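Local coordinates for probable zinc protease (Pseudomonas aeruginosa, PDB 4NNZ), which probably acts as a zinc-dependent metallopeptidase of the M16 family, forming one subunit of the heterodimeric PA0371-PA0372 protease, at residues 153-158 against 225-230; 27-32 against 192-197; 267-272 against 392-397; 182-187 against 217-222. All blocks are in the same frame, centred on the assembly; numbering follows the deposited sequence.

Contact 1: residues 153-158 against 225-230; sequences YPASGY and PLELAE
Glu227 reaches Ala155 and Ser156 because its chain leaves the backbone extended, with CG opposite N (chi1 -177°), and then bends at chi2 (56°), which brings the carboxylate against the backbone N-H groups of the turn that follows helix 140-152. OE2 takes the N-H of Ala155 on its syn lone pair, with N at 2.8 Å from OE2. OE1 takes two further bonds, besides a weak one from Ala155 N: Ser156 N meets OE1 at 2.8 Å, somewhat out of the carboxylate plane, and Ser156 OG gives its proton to the same OE1 at 3.1 Å, almost in line with the C-O bond. Glutamate suits the place, since its two oxygens match two successive amides, while Pro154 has no N-H to offer. OE1 also lies at the edge of the Tyr153 ring. Farther along, Pro225 lies over a face of the Tyr158 ring in a CH-pi contact, CB 4.0 Å from the ring centroid; the Tyr158 hydroxyl is bonded to Asp87. Ala155 CB meets Leu228 CD1 at 3.5 Å. Pro154 and Leu228 also pack against the second subunit. A glutamate carboxylate accepting successive backbone N-H groups thus ties the linker between the two halves of an M16 peptidase to the first half.

Contact 2: residues 27-32 against 192-197; sequences PVVVSQ and LVVVGD
Backbone hydrogen bonds carry the meeting of Val30 with Val195 and of Gln32 with Val193, the two hydrogen-bonded pairs of this antiparallel strand contact. Val30 N gives to Val195 O at 2.8 Å and Val195 N returns a bond to Val30 O at 3.2 Å; the next hydrogen-bonded pair, two residues on, joins Gln32 N to Val193 O at 3.0 Å and Val193 N to Gln32 O at 3.1 Å. A fifth bond, Asp197 N to Val28 O, approaches from above the carbonyl plane, as the second strand is ending. Between these pairs come CA-H...O contacts, such as Val194 CA to Val30 O.

Side-chain packing is sparser. Val29 sets CG2 opposite its own N, and this methyl meets Val194 CG1 at 3.5 Å; branched valines suit extended backbone and fill the space over a sheet. The CD1 methyl of Leu192 packs against the hydroxyl oxygen of Ser31. Gly196 faces Val29 with positive phi (135°), a conformation glycine adopts readily, and without a side chain it lets the strands come close.

The polar ends find partners beyond the two segments. Gln32 OE1 is bonded to Trp34, while Asp197, whose OD2 lies 3.4 Å from Pro27 CA, has a weak bond to His24 through OD1 and a long, weak ion pair with Arg97 through OD2.

Val30, Gln32 and Val195 face helix 367-379, whereas Ser31 and Leu192 touch helix 100-112 and Val194 touches helix 200-211. Bonded to Ile19 along its other edge, strand 190-196 lies between 17-22 and 28-35 in the mixed, helix-covered sheet of the M16 alpha/beta fold.

Contact 3: residues 267-272 against 392-397; sequences ALRLIG and EALKAV
Ala267 and Val397 bring the backbones nearest, their CA atoms 5.9 Å apart, while the CA atoms of Leu270 and Leu394 stand 7.8 Å apart. The first segment is wholly helical, part of helix 262-276. The second comes from helix 386-396, and its Val397 is non-helical (psi 132°). Ala267 and Leu270, one turn apart on their helix, meet Leu394 and Val397, and Arg269 joins at the side; the small Ala267 permits the close approach at Val397. No hydrogen bond crosses, and the contact rests mainly on aliphatic groups.

Leu270 and Leu394 meet through their CD2 methyls, 3.6 Å from one CD2 to the other, the two chains crossing at a slant. Val397 uses both methyls: CG1 lies 4.2 Å from Ala267 CB, and CG2 lies 4.1 Å from Leu270 CD2. The contact belongs to the helical part of the second half of the M16 chain, where helix 346-364 adds Met356 beside Leu394, and helix 399-409 brings Ile402 to Val397 and Ala405 to Ala267.

Arg269 closes one border. Arginine suits this place because its flat group accepts a methyl above the plane while its N-H groups point along it. Its chain bends at chi3 (42°), and Leu394 CD2 sits over part of one face of the guanidinium, toward its rim, with NH1 4.0 Å from that methyl. The charged group keeps its polar partners beside this methyl: NH1 forms a salt bridge with Asp390, one helical turn before Leu394, and a hydrogen bond with Asn266.

Contact 4: residues 182-187 against 217-222; sequences ESWYAP and RQLPPA
Ser183 and Ala186 face Leu219 and Arg217 respectively, the CA atoms of Ser183 and Leu219 lying 6.1 Å apart and those of Ala186 and Arg217 6.2 Å, as the last turn of helix 174-184 meets an extended loop that takes the residues in reverse order. The motif is a helix C-terminus followed by an inverse gamma turn centred on Tyr185, with the linker that leads to the second half of the M16 chain laid across it.

Trp184 makes the main apolar contact. Pro220 lies over one face of the indole: its CD is 3.9 Å from the centroid of the six-membered ring, 10° off the normal, a CH-pi contact, while its CB comes down near CH2. Proline suits this place because its compact, rigid ring offers several C-H groups to an aromatic face. Trp180 and Tyr41 both meet the Trp184 ring system edge-to-face, so the indole is well enclosed. Leu219 sends CD1 between the helix end and the turn, 3.6 Å from Ser183 O and 4.1 Å from Ala186 CB. The hydroxyl of Ser183 is turned back onto its own helix, bonded to His179 O.

Arg217 reaches the carbonyls at the helix end, a region whose partial negative charge would probably attract a guanidinium. Its bend at chi3 (-92°) turns the group back over the turn, with Tyr185 O over one guanidinium face, too poorly angled for a hydrogen bond, and Pro187 CD at the edge. The bond that does form joins Arg217 NE to Glu182 O at 3.2 Å, with the oxygen well out of the guanidinium plane.

Contact 2 lies in the six-stranded sheet of the first half, and contact 3 among helices of the second, which is built on the five-stranded sheet; their centres are 30 Å apart. Contacts 1 and 4 both use the long loop between helix 200-211 and strand 233-240 that joins these halves, with centres 23 Å apart. Along the chain contact 4 falls between the two segments of contact 1, contact 2 crosses both, and contact 3 follows all of them. Helix 174-184 and strand 190-196 follow each other in the chain, and contacts 4 and 2 come within about 7 Å at their nearest atoms. The linker is therefore fastened to the first half at two places before the second begins.

Contact 1: residues 153-158 against 225-230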
# COMPACT_ATOMS: atom_id res chain seq x y z
N TYR A 153 -0.19 0.79 -8.52
CA TYR A 153 0.86 0.07 -7.84
C TYR A 153 0.33 -0.68 -6.64
O TYR A 153 0.63 -0.37 -5.52
CB TYR A 153 1.97 1.01 -7.41
CG TYR A 153 2.93 1.47 -8.46
CD1 TYR A 153 3.76 0.60 -9.11
CD2 TYR A 153 3.04 2.79 -8.76
CE1 TYR A 153 4.66 1.05 -10.04
CE2 TYR A 153 3.93 3.23 -9.67
CZ TYR A 153 4.73 2.36 -10.32
OH TYR A 153 5.59 2.86 -11.21
N PRO A 154 -0.43 -1.74 -6.87
CA PRO A 154 -1.08 -2.43 -5.77
C PRO A 154 -0.14 -3.00 -4.74
O PRO A 154 -0.45 -2.92 -3.59
CB PRO A 154 -1.76 -3.59 -6.46
CG PRO A 154 -1.99 -3.13 -7.81
CD PRO A 154 -0.87 -2.27 -8.16
N ALA A 155 0.96 -3.60 -5.14
CA ALA A 155 1.80 -4.26 -4.19
C ALA A 155 3.04 -3.52 -3.76
O ALA A 155 3.57 -3.81 -2.71
CB ALA A 155 2.18 -5.61 -4.72
N SER A 156 3.55 -2.62 -4.57
CA SER A 156 4.78 -1.93 -4.23
C SER A 156 4.66 -0.66 -3.44
O SER A 156 3.63 -0.10 -3.31
CB SER A 156 5.64 -1.72 -5.46
OG SER A 156 5.18 -0.67 -6.25
N GLY A 157 5.78 -0.18 -2.96
CA GLY A 157 5.83 1.01 -2.17
C GLY A 157 5.53 2.22 -3.00
O GLY A 157 5.31 3.28 -2.50
N TYR A 158 5.52 2.04 -4.29
CA TYR A 158 5.31 3.13 -5.18
C TYR A 158 3.98 3.74 -5.08
O TYR A 158 3.80 4.81 -5.53
CB TYR A 158 5.65 2.78 -6.59
CG TYR A 158 7.11 2.70 -6.83
CD1 TYR A 158 7.99 3.45 -6.10
CD2 TYR A 158 7.62 1.86 -7.77
CE1 TYR A 158 9.31 3.36 -6.31
CE2 TYR A 158 8.96 1.77 -7.98
CZ TYR A 158 9.78 2.53 -7.24
OH TYR A 158 11.10 2.48 -7.42
N PRO A 225 11.05 -2.15 -4.81
CA PRO A 225 9.60 -2.14 -4.91
C PRO A 225 9.12 -2.79 -6.18
O PRO A 225 8.89 -2.15 -7.15
CB PRO A 225 9.26 -0.66 -4.93
CG PRO A 225 10.48 0.04 -4.54
CD PRO A 225 11.59 -0.81 -4.98
N LEU A 226 9.03 -4.10 -6.13
CA LEU A 226 8.47 -4.91 -7.17
C LEU A 226 6.98 -4.94 -7.12
O LEU A 226 6.39 -4.90 -6.09
CB LEU A 226 8.95 -6.33 -7.03
CG LEU A 226 10.42 -6.45 -6.78
CD1 LEU A 226 10.75 -7.90 -6.77
CD2 LEU A 226 11.16 -5.75 -7.89
N GLU A 227 6.39 -5.11 -8.27
CA GLU A 227 4.99 -5.02 -8.43
C GLU A 227 4.58 -6.27 -9.14
O GLU A 227 5.41 -6.98 -9.62
CB GLU A 227 4.67 -3.78 -9.24
CG GLU A 227 3.21 -3.54 -9.41
CD GLU A 227 2.53 -3.45 -8.08
OE1 GLU A 227 2.98 -2.66 -7.26
OE2 GLU A 227 1.56 -4.18 -7.86
N LEU A 228 3.30 -6.57 -9.18
CA LEU A 228 2.82 -7.68 -9.95
C LEU A 228 3.07 -7.35 -11.37
O LEU A 228 2.98 -6.23 -11.76
CB LEU A 228 1.34 -7.85 -9.74
CG LEU A 228 0.81 -8.51 -8.48
CD1 LEU A 228 1.39 -7.88 -7.25
CD2 LEU A 228 -0.68 -8.36 -8.44
N ALA A 229 3.42 -8.34 -12.15
CA ALA A 229 3.53 -8.18 -13.57
C ALA A 229 2.21 -7.92 -14.27
O ALA A 229 2.13 -7.10 -15.12
CB ALA A 229 4.20 -9.38 -14.17
N GLU A 230 1.17 -8.64 -13.90
CA GLU A 230 -0.13 -8.45 -14.51
C GLU A 230 -1.19 -8.26 -13.47
O GLU A 230 -1.87 -9.17 -13.12
CB GLU A 230 -0.47 -9.62 -15.40
CG GLU A 230 0.23 -9.60 -16.72
CD GLU A 230 -0.05 -10.81 -17.58
OE1 GLU A 230 0.74 -11.73 -17.56
OE2 GLU A 230 -1.05 -10.83 -18.31

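Contact 2: residues 27-32 against 192-197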
# COMPACT_ATOMS: atom_id res chain seq x y z
N PRO A 27 35.84 27.79 -11.99
CA PRO A 27 36.18 27.57 -10.59
C PRO A 27 34.98 27.39 -9.67
O PRO A 27 34.78 28.13 -8.74
CB PRO A 27 36.90 28.84 -10.24
CG PRO A 27 36.13 29.84 -10.99
CD PRO A 27 35.89 29.21 -12.32
N VAL A 28 34.17 26.37 -9.94
CA VAL A 28 33.00 26.08 -9.12
C VAL A 28 32.93 24.61 -8.86
O VAL A 28 33.37 23.82 -9.66
CB VAL A 28 31.73 26.44 -9.85
CG1 VAL A 28 31.52 27.92 -9.83
CG2 VAL A 28 31.81 25.98 -11.28
N VAL A 29 32.36 24.23 -7.74
CA VAL A 29 32.17 22.83 -7.45
C VAL A 29 30.77 22.51 -6.96
O VAL A 29 30.18 23.27 -6.26
CB VAL A 29 33.20 22.31 -6.44
CG1 VAL A 29 32.89 22.84 -5.07
CG2 VAL A 29 33.18 20.82 -6.43
N VAL A 30 30.28 21.34 -7.31
CA VAL A 30 28.96 20.93 -6.91
C VAL A 30 29.08 19.81 -5.89
O VAL A 30 29.80 18.88 -6.10
CB VAL A 30 28.10 20.59 -8.16
CG1 VAL A 30 27.58 19.17 -8.22
CG2 VAL A 30 26.97 21.54 -8.29
N SER A 31 28.38 19.92 -4.80
CA SER A 31 28.40 18.88 -3.81
C SER A 31 27.00 18.41 -3.53
O SER A 31 26.20 19.19 -3.14
CB SER A 31 28.99 19.43 -2.54
OG SER A 31 29.47 18.41 -1.71
N GLN A 32 26.69 17.15 -3.73
CA GLN A 32 25.34 16.70 -3.44
C GLN A 32 25.30 15.58 -2.45
O GLN A 32 26.14 14.73 -2.52
CB GLN A 32 24.68 16.20 -4.68
CG GLN A 32 25.10 16.86 -5.94
CD GLN A 32 24.11 16.64 -7.02
OE1 GLN A 32 23.43 15.65 -7.02
NE2 GLN A 32 24.00 17.56 -7.92
N LEU A 192 28.04 10.59 -1.47
CA LEU A 192 28.47 11.95 -1.61
C LEU A 192 29.00 12.08 -2.99
O LEU A 192 29.78 11.29 -3.41
CB LEU A 192 29.60 12.22 -0.65
CG LEU A 192 30.29 13.54 -0.87
CD1 LEU A 192 29.35 14.69 -0.65
CD2 LEU A 192 31.49 13.66 0.03
N VAL A 193 28.53 13.07 -3.72
CA VAL A 193 28.97 13.26 -5.08
C VAL A 193 29.57 14.61 -5.29
O VAL A 193 28.99 15.59 -4.91
CB VAL A 193 27.85 13.08 -6.07
CG1 VAL A 193 28.41 13.13 -7.46
CG2 VAL A 193 27.19 11.75 -5.84
N VAL A 194 30.76 14.66 -5.86
CA VAL A 194 31.42 15.93 -6.11
C VAL A 194 31.90 16.10 -7.53
O VAL A 194 32.65 15.30 -8.03
CB VAL A 194 32.61 16.12 -5.17
CG1 VAL A 194 33.19 17.50 -5.32
CG2 VAL A 194 32.19 15.90 -3.75
N VAL A 195 31.48 17.16 -8.18
CA VAL A 195 32.03 17.46 -9.48
C VAL A 195 32.40 18.93 -9.64
O VAL A 195 31.77 19.81 -9.08
CB VAL A 195 31.24 16.83 -10.66
CG1 VAL A 195 30.11 15.95 -10.21
CG2 VAL A 195 30.77 17.81 -11.68
N GLY A 196 33.44 19.17 -10.41
CA GLY A 196 33.90 20.52 -10.57
C GLY A 196 35.39 20.68 -10.46
O GLY A 196 36.14 19.76 -10.62
N ASP A 197 35.79 21.87 -10.12
CA ASP A 197 37.17 22.29 -10.11
C ASP A 197 37.82 21.82 -8.83
O ASP A 197 38.11 22.60 -7.95
CB ASP A 197 37.16 23.81 -10.17
CG ASP A 197 38.51 24.40 -10.39
OD1 ASP A 197 39.29 23.86 -11.16
OD2 ASP A 197 38.77 25.45 -9.80

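Contact 3: residues 267-272 against 392-397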
# COMPACT_ATOMS: atom_id res chain seq x y z
N ALA A 267 14.11 -0.48 -24.97
CA ALA A 267 13.09 -0.51 -25.98
C ALA A 267 11.88 0.28 -25.56
O ALA A 267 11.26 0.92 -26.36
CB ALA A 267 12.72 -1.93 -26.29
N LEU A 268 11.52 0.22 -24.31
CA LEU A 268 10.47 1.05 -23.79
C LEU A 268 10.75 2.55 -23.81
O LEU A 268 9.88 3.33 -24.05
CB LEU A 268 10.06 0.57 -22.41
CG LEU A 268 9.25 -0.69 -22.44
CD1 LEU A 268 9.07 -1.22 -21.05
CD2 LEU A 268 7.92 -0.48 -23.09
N ARG A 269 11.97 2.93 -23.53
CA ARG A 269 12.35 4.32 -23.57
C ARG A 269 12.22 4.85 -24.97
O ARG A 269 11.70 5.91 -25.18
CB ARG A 269 13.77 4.46 -23.09
CG ARG A 269 14.02 3.63 -21.87
CD ARG A 269 15.44 3.71 -21.39
NE ARG A 269 15.98 5.04 -21.44
CZ ARG A 269 17.26 5.32 -21.34
NH1 ARG A 269 18.12 4.36 -21.18
NH2 ARG A 269 17.68 6.55 -21.39
N LEU A 270 12.67 4.07 -25.91
CA LEU A 270 12.58 4.37 -27.30
C LEU A 270 11.14 4.47 -27.75
O LEU A 270 10.81 5.29 -28.55
CB LEU A 270 13.33 3.32 -28.11
CG LEU A 270 14.66 3.60 -28.80
CD1 LEU A 270 14.63 4.89 -29.57
CD2 LEU A 270 15.80 3.66 -27.82
N ILE A 271 10.27 3.64 -27.22
CA ILE A 271 8.87 3.70 -27.59
C ILE A 271 8.24 5.01 -27.17
O ILE A 271 7.43 5.55 -27.88
CB ILE A 271 8.07 2.49 -27.07
CG1 ILE A 271 8.34 1.28 -27.91
CG2 ILE A 271 6.58 2.70 -27.13
CD1 ILE A 271 8.06 -0.01 -27.20
N GLY A 272 8.61 5.51 -26.01
CA GLY A 272 8.09 6.77 -25.59
C GLY A 272 8.47 7.88 -26.52
O GLY A 272 7.69 8.72 -26.82
N GLU A 392 25.39 3.45 -25.76
CA GLU A 392 25.63 2.26 -26.49
C GLU A 392 24.42 1.40 -26.37
O GLU A 392 24.02 0.74 -27.30
CB GLU A 392 26.85 1.55 -25.95
CG GLU A 392 27.12 0.23 -26.62
CD GLU A 392 26.91 0.28 -28.11
OE1 GLU A 392 27.50 1.16 -28.75
OE2 GLU A 392 26.17 -0.56 -28.63
N ALA A 393 23.84 1.41 -25.20
CA ALA A 393 22.67 0.62 -24.91
C ALA A 393 21.49 1.03 -25.74
O ALA A 393 20.71 0.21 -26.14
CB ALA A 393 22.34 0.72 -23.45
N LEU A 394 21.33 2.31 -25.94
CA LEU A 394 20.23 2.81 -26.72
C LEU A 394 20.39 2.36 -28.15
O LEU A 394 19.45 2.12 -28.85
CB LEU A 394 20.13 4.31 -26.62
CG LEU A 394 19.42 4.83 -25.39
CD1 LEU A 394 19.14 6.29 -25.51
CD2 LEU A 394 18.14 4.08 -25.15
N LYS A 395 21.64 2.30 -28.55
CA LYS A 395 22.02 1.93 -29.88
C LYS A 395 21.63 0.51 -30.20
O LYS A 395 21.27 0.21 -31.30
CB LYS A 395 23.50 2.08 -30.04
CG LYS A 395 23.91 2.82 -31.28
CD LYS A 395 25.40 3.05 -31.30
CE LYS A 395 26.13 2.01 -32.13
NZ LYS A 395 26.75 2.58 -33.35
N ALA A 396 21.72 -0.36 -29.21
CA ALA A 396 21.42 -1.77 -29.40
C ALA A 396 19.97 -2.08 -29.73
O ALA A 396 19.70 -3.12 -30.28
CB ALA A 396 21.89 -2.58 -28.22
N VAL A 397 19.07 -1.19 -29.41
CA VAL A 397 17.68 -1.46 -29.64
C VAL A 397 17.41 -1.58 -31.11
O VAL A 397 17.82 -0.76 -31.88
CB VAL A 397 16.82 -0.35 -29.06
CG1 VAL A 397 15.37 -0.62 -29.32
CG2 VAL A 397 17.07 -0.26 -27.58

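Contact 4: residues 182-187 against 217-222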
# COMPACT_ATOMS: atom_id res chain seq x y z
N GLU A 182 17.31 8.24 12.62
CA GLU A 182 18.25 7.30 13.15
C GLU A 182 18.42 6.12 12.27
O GLU A 182 19.50 5.61 12.15
CB GLU A 182 17.75 6.76 14.47
CG GLU A 182 18.18 7.55 15.66
CD GLU A 182 17.33 7.26 16.87
OE1 GLU A 182 16.29 6.63 16.74
OE2 GLU A 182 17.73 7.67 17.97
N SER A 183 17.32 5.62 11.77
CA SER A 183 17.35 4.44 10.96
C SER A 183 18.03 4.57 9.64
O SER A 183 18.70 3.69 9.23
CB SER A 183 15.95 3.91 10.78
OG SER A 183 15.23 4.12 11.94
N TRP A 184 17.78 5.66 8.95
CA TRP A 184 18.13 5.75 7.56
C TRP A 184 19.16 6.75 7.15
O TRP A 184 19.74 6.62 6.11
CB TRP A 184 16.88 6.01 6.75
CG TRP A 184 15.87 5.00 6.84
CD1 TRP A 184 14.69 5.11 7.43
CD2 TRP A 184 15.90 3.71 6.26
NE1 TRP A 184 13.98 3.98 7.30
CE2 TRP A 184 14.71 3.10 6.57
CE3 TRP A 184 16.82 3.00 5.52
CZ2 TRP A 184 14.41 1.85 6.17
CZ3 TRP A 184 16.52 1.77 5.14
CH2 TRP A 184 15.34 1.19 5.46
N TYR A 185 19.35 7.78 7.94
CA TYR A 185 20.32 8.78 7.59
C TYR A 185 21.65 8.35 8.10
O TYR A 185 22.11 8.81 9.11
CB TYR A 185 19.91 10.11 8.17
CG TYR A 185 19.08 10.93 7.25
CD1 TYR A 185 17.87 10.46 6.78
CD2 TYR A 185 19.48 12.16 6.86
CE1 TYR A 185 17.11 11.21 5.93
CE2 TYR A 185 18.72 12.90 6.01
CZ TYR A 185 17.54 12.42 5.56
OH TYR A 185 16.81 13.18 4.72
N ALA A 186 22.26 7.44 7.41
CA ALA A 186 23.48 6.89 7.87
C ALA A 186 24.47 6.83 6.73
O ALA A 186 24.09 6.72 5.60
CB ALA A 186 23.25 5.53 8.44
N PRO A 187 25.75 6.82 7.05
CA PRO A 187 26.82 6.90 6.08
C PRO A 187 26.78 5.77 5.12
O PRO A 187 27.06 5.95 3.97
CB PRO A 187 28.06 6.80 6.93
CG PRO A 187 27.62 7.15 8.31
CD PRO A 187 26.17 7.41 8.31
N ARG A 217 25.89 2.46 10.90
CA ARG A 217 24.72 2.09 11.66
C ARG A 217 24.02 0.98 10.92
O ARG A 217 23.93 1.06 9.74
CB ARG A 217 23.75 3.25 11.76
CG ARG A 217 24.26 4.52 12.40
CD ARG A 217 23.13 5.36 12.98
NE ARG A 217 22.61 6.36 12.05
CZ ARG A 217 23.29 7.42 11.63
NH1 ARG A 217 24.25 7.26 10.74
NH2 ARG A 217 23.01 8.63 12.10
N GLN A 218 23.51 -0.02 11.62
CA GLN A 218 22.76 -1.07 10.99
C GLN A 218 21.49 -0.53 10.42
O GLN A 218 20.85 0.30 11.01
CB GLN A 218 22.46 -2.18 11.97
CG GLN A 218 21.66 -3.31 11.37
CD GLN A 218 22.54 -4.37 10.79
OE1 GLN A 218 22.32 -4.82 9.69
NE2 GLN A 218 23.53 -4.78 11.53
N LEU A 219 21.13 -1.01 9.26
CA LEU A 219 20.06 -0.44 8.55
C LEU A 219 18.92 -1.37 8.65
O LEU A 219 19.09 -2.52 8.89
CB LEU A 219 20.44 -0.27 7.10
CG LEU A 219 20.64 1.12 6.57
CD1 LEU A 219 21.38 1.93 7.59
CD2 LEU A 219 21.43 1.05 5.30
N PRO A 220 17.74 -0.87 8.40
CA PRO A 220 16.59 -1.73 8.26
C PRO A 220 16.65 -2.42 6.94
O PRO A 220 17.46 -2.08 6.12
CB PRO A 220 15.44 -0.76 8.29
CG PRO A 220 15.93 0.32 9.14
CD PRO A 220 17.34 0.49 8.77
N PRO A 221 15.87 -3.45 6.76
CA PRO A 221 15.88 -4.16 5.50
C PRO A 221 15.26 -3.31 4.44
O PRO A 221 14.30 -2.64 4.68
CB PRO A 221 15.02 -5.37 5.77
CG PRO A 221 14.51 -5.22 7.15
CD PRO A 221 14.77 -3.86 7.62
N ALA A 222 15.85 -3.32 3.26
CA ALA A 222 15.30 -2.57 2.17
C ALA A 222 15.05 -3.44 0.97
O ALA A 222 15.95 -4.04 0.47
CB ALA A 222 16.25 -1.46 1.80